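Local coordinates for lactate utilization protein C (Deinococcus radiodurans, PDB 2G40), which may take part in the use of L-lactate, though its molecular activity is not established, and forms a homodimer, at residues L144-R147 with R152-L155. Sequence-based numbering, arbitrary orientation.
Sequences LDHR and RRAL
The imidazole of H146 lies flat against the aliphatic stem of R153. R153 CG sits over the ring centre, 3.7 Å above its plane, a CH-pi contact, and its closest ring atom is H146 NE2. Both side chains leave the backbone with CG anti to the carbonyl carbon; for H146 (chi1 -59°) this swings the ring toward 152-155. The ring's other face rests on its own strand end, L144 CB lying 3.7 Å from the plane but displaced toward the rim, so the imidazole is sandwiched between two aliphatic groups. R153 bends at chi3 (-82°), and its guanidinium plane stands 66° from the ring; with H146 NE2 and R153 NE 5.5 Å apart, the polar end makes no stack on the imidazole. R152 joins in mainly through its backbone: its C is 3.9 Å from H146 ND1, and a water in the ring plane spans 3.2 Å to H146 ND1 and 2.7 Å to R152 O. Both segments belong to the loop of the LUD domain that leaves strand 141-144 of the mixed sheet and leads into strand 161-167 of the parallel sheet, so the contact joins two parts of one connection. T193, on the neighbouring strand 192-196, hydrogen-bonds H146 NE2, and G151 O is bonded to H146 ND1. An alanine in place of H146 would probably leave T193 OG1 without this partner and open a gap between L144 CB and the R153 stem. R152 NE forms a salt bridge with D113, and R152 NH1 reaches V212 O of the second subunit. R153 and A154 pack on L157 of that subunit, which brings this side of the loop to the dimer interface.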
loop_
_atom_site.group_PDB
_atom_site.type_symbol
_atom_site.label_atom_id
_atom_site.label_comp_id
_atom_site.label_asym_id
_atom_site.label_seq_id
_atom_site.Cartn_x
_atom_site.Cartn_y
_atom_site.Cartn_z
ATOM N N LEU A 144 7.072 1.796 2.215
ATOM C CA LEU A 144 7.259 2.698 1.117
ATOM C C LEU A 144 6.313 3.861 1.256
ATOM O O LEU A 144 5.120 3.670 1.526
ATOM C CB LEU A 144 6.935 2.007 -0.197
ATOM C CG LEU A 144 7.593 0.661 -0.504
ATOM C CD1 LEU A 144 7.318 0.355 -1.978
ATOM C CD2 LEU A 144 9.088 0.621 -0.212
ATOM N N ASP A 145 6.828 5.051 0.972
ATOM C CA ASP A 145 6.003 6.250 0.883
ATOM C C ASP A 145 6.002 6.866 -0.519
ATOM O O ASP A 145 5.475 7.950 -0.704
ATOM C CB ASP A 145 6.361 7.287 1.967
ATOM C CG ASP A 145 7.739 7.916 1.778
ATOM O OD1 ASP A 145 8.472 7.534 0.848
ATOM O OD2 ASP A 145 8.092 8.774 2.600
ATOM N N HIS A 146 6.587 6.162 -1.484
ATOM C CA HIS A 146 6.388 6.431 -2.909
ATOM C C HIS A 146 6.930 7.767 -3.346
ATOM O O HIS A 146 6.407 8.398 -4.243
ATOM C CB HIS A 146 4.910 6.185 -3.229
ATOM C CG HIS A 146 4.511 4.780 -2.915
ATOM N ND1 HIS A 146 4.987 3.710 -3.644
ATOM C CD2 HIS A 146 3.790 4.254 -1.898
ATOM C CE1 HIS A 146 4.536 2.589 -3.113
ATOM N NE2 HIS A 146 3.791 2.895 -2.068
ATOM N N ARG A 147 7.991 8.174 -2.657
ATOM C CA ARG A 147 8.805 9.289 -3.062
ATOM C C ARG A 147 9.600 8.884 -4.304
ATOM O O ARG A 147 9.409 7.784 -4.867
ATOM C CB ARG A 147 9.665 9.726 -1.891
ATOM C CG ARG A 147 8.852 10.457 -0.828
ATOM C CD ARG A 147 9.671 10.654 0.411
ATOM N NE ARG A 147 8.904 11.163 1.539
ATOM C CZ ARG A 147 8.608 12.443 1.755
ATOM N NH1 ARG A 147 8.988 13.386 0.904
ATOM N NH2 ARG A 147 7.894 12.784 2.826
ATOM N N ARG A 152 5.573 5.362 -8.081
ATOM C CA ARG A 152 4.143 5.182 -7.796
ATOM C C ARG A 152 3.838 3.759 -7.369
ATOM O O ARG A 152 4.638 2.857 -7.560
ATOM C CB ARG A 152 3.288 5.592 -8.993
ATOM C CG ARG A 152 3.489 4.728 -10.227
ATOM C CD ARG A 152 2.955 5.400 -11.469
ATOM N NE ARG A 152 3.434 4.753 -12.663
ATOM C CZ ARG A 152 2.742 3.879 -13.389
ATOM N NH1 ARG A 152 1.458 3.623 -13.145
ATOM N NH2 ARG A 152 3.314 3.326 -14.434
ATOM N N ARG A 153 2.650 3.575 -6.812
ATOM C CA ARG A 153 2.280 2.300 -6.217
ATOM C C ARG A 153 2.355 1.142 -7.205
ATOM O O ARG A 153 2.755 0.057 -6.835
ATOM C CB ARG A 153 0.906 2.414 -5.580
ATOM C CG ARG A 153 0.932 3.296 -4.343
ATOM C CD ARG A 153 -0.202 2.979 -3.422
ATOM N NE ARG A 153 -1.408 3.642 -3.850
ATOM C CZ ARG A 153 -2.629 3.102 -3.868
ATOM N NH1 ARG A 153 -2.861 1.840 -3.508
ATOM N NH2 ARG A 153 -3.636 3.859 -4.274
ATOM N N ALA A 154 2.016 1.393 -8.466
ATOM C CA ALA A 154 1.986 0.323 -9.452
ATOM C C ALA A 154 3.343 -0.335 -9.639
ATOM O O ALA A 154 3.398 -1.505 -9.959
ATOM C CB ALA A 154 1.485 0.833 -10.796
ATOM N N LEU A 155 4.421 0.429 -9.468
ATOM C CA LEU A 155 5.763 -0.059 -9.781
ATOM C C LEU A 155 6.213 -1.169 -8.855
ATOM O O LEU A 155 7.019 -2.001 -9.248
ATOM C CB LEU A 155 6.781 1.071 -9.695
ATOM C CG LEU A 155 6.638 2.268 -10.616
ATOM C CD1 LEU A 155 7.934 3.070 -10.582
ATOM C CD2 LEU A 155 6.310 1.837 -12.012
HETATM O O HOH W 1 6.512 1.891 -5.801
#